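Local coordinates for periplasmic binding protein (PDB 4MO9) that probably captures an iron-siderophore or related metal solute in the periplasm and delivers it to an ABC transporter, at residues Val202-Phe214 and Leu289-Asp301. Numbering follows the deposited sequence.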
loop_
_atom_site.group_PDB
_atom_site.type_symbol
_atom_site.label_atom_id
_atom_site.label_comp_id
_atom_site.label_asym_id
_atom_site.label_seq_id
_atom_site.Cartn_x
_atom_site.Cartn_y
_atom_site.Cartn_z
ATOM N N VAL A 202 13.652 10.498 12.398
ATOM C CA VAL A 202 13.204 9.115 12.300
ATOM C C VAL A 202 14.102 8.270 11.392
ATOM O O VAL A 202 14.504 8.717 10.310
ATOM C CB VAL A 202 11.718 9.042 11.842
ATOM C CG1 VAL A 202 11.519 9.746 10.506
ATOM C CG2 VAL A 202 11.245 7.607 11.755
ATOM N N TYR A 203 14.433 7.060 11.845
ATOM C CA TYR A 203 15.093 6.089 10.985
ATOM C C TYR A 203 14.058 5.065 10.516
ATOM O O TYR A 203 13.354 4.469 11.340
ATOM C CB TYR A 203 16.270 5.399 11.693
ATOM C CG TYR A 203 16.776 4.196 10.929
ATOM C CD1 TYR A 203 17.184 4.317 9.606
ATOM C CD2 TYR A 203 16.818 2.937 11.515
ATOM C CE1 TYR A 203 17.622 3.221 8.881
ATOM C CE2 TYR A 203 17.255 1.832 10.800
ATOM C CZ TYR A 203 17.660 1.982 9.484
ATOM O OH TYR A 203 18.102 0.895 8.761
ATOM N N LEU A 204 13.962 4.876 9.200
ATOM C CA LEU A 204 12.949 4.006 8.603
ATOM C C LEU A 204 13.624 2.809 7.953
ATOM O O LEU A 204 14.612 2.969 7.234
ATOM C CB LEU A 204 12.165 4.764 7.528
ATOM C CG LEU A 204 11.444 6.061 7.894
ATOM C CD1 LEU A 204 10.968 6.779 6.622
ATOM C CD2 LEU A 204 10.257 5.771 8.789
ATOM N N GLU A 205 13.111 1.607 8.194
ATOM C CA GLU A 205 13.719 0.433 7.572
ATOM C C GLU A 205 12.666 -0.624 7.276
ATOM O O GLU A 205 11.798 -0.887 8.120
ATOM C CB GLU A 205 14.830 -0.169 8.452
ATOM C CG GLU A 205 15.579 -1.329 7.767
ATOM C CD GLU A 205 16.513 -2.100 8.700
ATOM O OE1 GLU A 205 17.204 -1.470 9.541
ATOM O OE2 GLU A 205 16.581 -3.351 8.583
ATOM N N VAL A 206 12.732 -1.205 6.075
ATOM C CA VAL A 206 11.931 -2.386 5.757
ATOM C C VAL A 206 12.592 -3.569 6.460
ATOM O O VAL A 206 13.757 -3.902 6.174
ATOM C CB VAL A 206 11.867 -2.653 4.242
ATOM C CG1 VAL A 206 10.814 -3.721 3.937
ATOM C CG2 VAL A 206 11.514 -1.368 3.503
ATOM N N GLY A 207 11.877 -4.198 7.392
ATOM C CA GLY A 207 12.483 -5.254 8.189
ATOM C C GLY A 207 12.435 -6.634 7.558
ATOM O O GLY A 207 12.196 -7.627 8.253
HETATM N N MSE A 208 12.687 -6.701 6.251
HETATM C CA MSE A 208 12.542 -7.940 5.488
HETATM C C MSE A 208 13.672 -8.931 5.729
HETATM O O MSE A 208 13.500 -10.142 5.541
HETATM C CB MSE A 208 12.456 -7.622 3.994
HETATM C CG MSE A 208 12.413 -8.849 3.090
HETATM SE SE MSE A 208 12.174 -8.341 1.223
HETATM C CE MSE A 208 13.811 -7.318 0.992
ATOM N N ASN A 209 14.825 -8.420 6.149
ATOM C CA ASN A 209 15.998 -9.268 6.307
ATOM C C ASN A 209 16.299 -9.632 7.760
ATOM O O ASN A 209 17.288 -10.304 8.036
ATOM C CB ASN A 209 17.217 -8.613 5.649
ATOM C CG ASN A 209 17.067 -8.485 4.145
ATOM O OD1 ASN A 209 16.482 -9.351 3.494
ATOM N ND2 ASN A 209 17.590 -7.398 3.585
ATOM N N GLY A 210 15.446 -9.187 8.683
ATOM C CA GLY A 210 15.642 -9.482 10.094
ATOM C C GLY A 210 16.753 -8.648 10.714
ATOM O O GLY A 210 17.389 -7.844 10.021
ATOM N N PRO A 211 17.001 -8.835 12.023
ATOM C CA PRO A 211 18.014 -8.050 12.744
ATOM C C PRO A 211 19.433 -8.172 12.164
ATOM O O PRO A 211 20.200 -7.213 12.230
ATOM C CB PRO A 211 17.971 -8.646 14.160
ATOM C CG PRO A 211 16.593 -9.238 14.282
ATOM C CD PRO A 211 16.288 -9.775 12.910
ATOM N N GLU A 212 19.769 -9.327 11.598
ATOM C CA GLU A 212 21.152 -9.607 11.205
ATOM C C GLU A 212 21.608 -8.953 9.887
ATOM O O GLU A 212 22.806 -8.911 9.596
ATOM C CB GLU A 212 21.423 -11.125 11.203
ATOM C CG GLU A 212 20.706 -11.922 10.105
ATOM C CD GLU A 212 19.227 -12.185 10.395
ATOM O OE1 GLU A 212 18.709 -11.720 11.438
ATOM O OE2 GLU A 212 18.583 -12.868 9.569
ATOM N N GLU A 213 20.660 -8.435 9.106
ATOM C CA GLU A 213 20.983 -7.753 7.851
ATOM C C GLU A 213 20.054 -6.558 7.647
ATOM O O GLU A 213 18.831 -6.698 7.741
ATOM C CB GLU A 213 20.856 -8.724 6.670
ATOM C CG GLU A 213 21.240 -8.129 5.317
ATOM C CD GLU A 213 20.953 -9.070 4.151
ATOM O OE1 GLU A 213 20.302 -10.118 4.367
ATOM O OE2 GLU A 213 21.373 -8.757 3.014
ATOM N N PHE A 214 20.614 -5.384 7.366
ATOM C CA PHE A 214 19.775 -4.192 7.198
ATOM C C PHE A 214 18.920 -4.279 5.945
ATOM O O PHE A 214 19.401 -4.653 4.874
ATOM C CB PHE A 214 20.618 -2.916 7.164
ATOM C CG PHE A 214 20.985 -2.393 8.529
ATOM C CD1 PHE A 214 21.419 -3.256 9.525
ATOM C CD2 PHE A 214 20.899 -1.037 8.813
ATOM C CE1 PHE A 214 21.768 -2.774 10.784
ATOM C CE2 PHE A 214 21.239 -0.550 10.064
ATOM C CZ PHE A 214 21.673 -1.417 11.051
ATOM N N LEU A 289 10.152 -7.599 16.715
ATOM C CA LEU A 289 10.572 -6.198 16.780
ATOM C C LEU A 289 11.681 -6.018 17.815
ATOM O O LEU A 289 12.723 -5.417 17.528
ATOM C CB LEU A 289 9.381 -5.297 17.116
ATOM C CG LEU A 289 9.608 -3.793 16.939
ATOM C CD1 LEU A 289 10.243 -3.525 15.584
ATOM C CD2 LEU A 289 8.287 -3.011 17.020
ATOM N N LYS A 290 11.469 -6.554 19.013
ATOM C CA LYS A 290 12.472 -6.436 20.070
ATOM C C LYS A 290 13.829 -7.010 19.650
ATOM O O LYS A 290 14.876 -6.464 20.000
ATOM C CB LYS A 290 11.983 -7.094 21.366
ATOM C CG LYS A 290 13.058 -7.213 22.438
ATOM C CD LYS A 290 12.495 -7.747 23.749
ATOM C CE LYS A 290 13.573 -7.779 24.817
ATOM N NZ LYS A 290 13.050 -8.272 26.120
ATOM N N ALA A 291 13.810 -8.096 18.880
ATOM C CA ALA A 291 15.056 -8.721 18.440
ATOM C C ALA A 291 15.938 -7.784 17.607
ATOM O O ALA A 291 17.171 -7.869 17.680
ATOM C CB ALA A 291 14.776 -10.018 17.685
ATOM N N PHE A 292 15.312 -6.912 16.813
ATOM C CA PHE A 292 16.047 -5.881 16.082
ATOM C C PHE A 292 16.905 -5.036 17.024
ATOM O O PHE A 292 18.057 -4.733 16.718
ATOM C CB PHE A 292 15.088 -4.976 15.306
ATOM C CG PHE A 292 14.635 -5.554 13.994
ATOM C CD1 PHE A 292 13.590 -6.470 13.946
ATOM C CD2 PHE A 292 15.260 -5.187 12.806
ATOM C CE1 PHE A 292 13.174 -7.011 12.743
ATOM C CE2 PHE A 292 14.846 -5.723 11.592
ATOM C CZ PHE A 292 13.802 -6.638 11.561
ATOM N N THR A 293 16.347 -4.679 18.179
ATOM C CA THR A 293 17.029 -3.803 19.143
ATOM C C THR A 293 18.049 -4.530 20.026
ATOM O O THR A 293 18.972 -3.910 20.582
ATOM C CB THR A 293 15.993 -3.055 20.023
ATOM O OG1 THR A 293 15.341 -3.977 20.908
ATOM C CG2 THR A 293 14.944 -2.401 19.149
ATOM N N THR A 294 17.896 -5.847 20.155
ATOM C CA THR A 294 18.795 -6.627 21.013
ATOM C C THR A 294 19.930 -7.317 20.248
ATOM O O THR A 294 20.986 -7.589 20.817
ATOM C CB THR A 294 18.024 -7.672 21.876
ATOM O OG1 THR A 294 17.401 -8.649 21.030
ATOM C CG2 THR A 294 16.958 -6.989 22.726
ATOM N N GLU A 295 19.716 -7.611 18.969
ATOM C CA GLU A 295 20.718 -8.344 18.194
ATOM C C GLU A 295 21.697 -7.408 17.472
ATOM O O GLU A 295 22.787 -7.831 17.070
ATOM C CB GLU A 295 20.066 -9.328 17.203
ATOM C CG GLU A 295 19.140 -10.393 17.827
ATOM C CD GLU A 295 19.820 -11.240 18.900
ATOM O OE1 GLU A 295 20.360 -12.324 18.570
ATOM O OE2 GLU A 295 19.809 -10.828 20.084
ATOM N N ARG A 296 21.329 -6.136 17.340
ATOM C CA ARG A 296 22.137 -5.177 16.585
ATOM C C ARG A 296 23.100 -4.385 17.465
ATOM O O ARG A 296 22.702 -3.807 18.479
ATOM C CB ARG A 296 21.243 -4.234 15.766
ATOM C CG ARG A 296 20.610 -4.914 14.568
ATOM C CD ARG A 296 19.762 -3.964 13.733
ATOM N NE ARG A 296 19.278 -4.629 12.522
ATOM C CZ ARG A 296 18.532 -4.046 11.590
ATOM N NH1 ARG A 296 18.167 -2.777 11.724
ATOM N NH2 ARG A 296 18.135 -4.737 10.524
ATOM N N GLN A 297 24.371 -4.380 17.068
ATOM C CA GLN A 297 25.425 -3.691 17.807
ATOM C C GLN A 297 25.059 -2.243 18.144
ATOM O O GLN A 297 24.730 -1.449 17.263
ATOM C CB GLN A 297 26.746 -3.759 17.028
ATOM C CG GLN A 297 27.879 -2.912 17.600
ATOM C CD GLN A 297 29.243 -3.558 17.428
ATOM O OE1 GLN A 297 29.354 -4.779 17.294
ATOM N NE2 GLN A 297 30.294 -2.740 17.444
ATOM N N GLY A 298 25.074 -1.921 19.433
ATOM C CA GLY A 298 24.835 -0.563 19.883
ATOM C C GLY A 298 23.384 -0.128 19.995
ATOM O O GLY A 298 23.107 0.903 20.606
ATOM N N TRP A 299 22.451 -0.885 19.416
ATOM C CA TRP A 299 21.046 -0.457 19.416
ATOM C C TRP A 299 20.457 -0.347 20.824
ATOM O O TRP A 299 19.590 0.491 21.067
ATOM C CB TRP A 299 20.172 -1.356 18.533
ATOM C CG TRP A 299 20.194 -0.961 17.085
ATOM C CD1 TRP A 299 21.291 -0.600 16.354
ATOM C CD2 TRP A 299 19.070 -0.860 16.199
ATOM N NE1 TRP A 299 20.921 -0.300 15.066
ATOM C CE2 TRP A 299 19.563 -0.442 14.944
ATOM C CE3 TRP A 299 17.697 -1.092 16.341
ATOM C CZ2 TRP A 299 18.733 -0.250 13.839
ATOM C CZ3 TRP A 299 16.865 -0.891 15.236
ATOM C CH2 TRP A 299 17.390 -0.480 14.002
ATOM N N SER A 300 20.956 -1.172 21.749
ATOM C CA SER A 300 20.497 -1.169 23.134
ATOM C C SER A 300 20.667 0.208 23.755
ATOM O O SER A 300 19.922 0.588 24.661
ATOM C CB SER A 300 21.304 -2.182 23.965
ATOM O OG SER A 300 20.533 -3.329 24.270
ATOM N N ASP A 301 21.670 0.934 23.266
ATOM C CA ASP A 301 22.051 2.234 23.811
ATOM C C ASP A 301 21.457 3.375 22.998
ATOM O O ASP A 301 21.717 4.545 23.282
ATOM C CB ASP A 301 23.572 2.374 23.818
ATOM C CG ASP A 301 24.250 1.356 24.712
ATOM O OD1 ASP A 301 23.732 1.086 25.816
ATOM O OD2 ASP A 301 25.312 0.830 24.310
#
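Pro211, in the type I turn from Gly210 to Glu213 beyond strand 201-206, comes against the last turns of helix 282-295, its CA 4.4 Å from that of Phe292. The compact proline ring suits this close approach: its CG lies over the Phe292 face in a CH-pi contact, 4.2 Å from the ring centroid, and touches Ala291, whose small side chain admits it. Gly207 leaves room for the far end of Phe292, whereas Gly210 suits a positive phi (75°), and a CB there would clash with Pro211 CD. Just past the helix, the chain of Arg296, extended from CG to NE (chi2 -178°), carries its guanidinium back to the carboxylate of Glu205, end-on and nearly coplanar: NH1 binds OE1 at 2.7 Å, and NH2 binds OE2 at 2.8 Å, almost straight, on the syn lone pair. NE donates to Pro211 O at 2.8 Å and NH2 also to Gly210 O. Phe214 stacks on one guanidinium face (planes 16° apart, cation-pi), while the edge of Phe292 at CD2 meets the other. Tyr203 OH gives Glu205 OE1 a second donor, while Gly215 N binds OE2. A leucine in place of Arg296 would probably leave the buried Glu205 carboxylate without its countercharge and the turn carbonyls without these donors. Trp299 packs its indole over Arg296 CD and meets Tyr203 edge to edge, its CH2 4.0 Å from Tyr203 CE2. This buried bidentate Arg-Glu salt bridge with cation-pi stacking joins strand 201-206 and the turn beyond it to the end of helix 282-295 and the following loop, in the mixed-sheet lobe of the periplasmic-binding-protein fold.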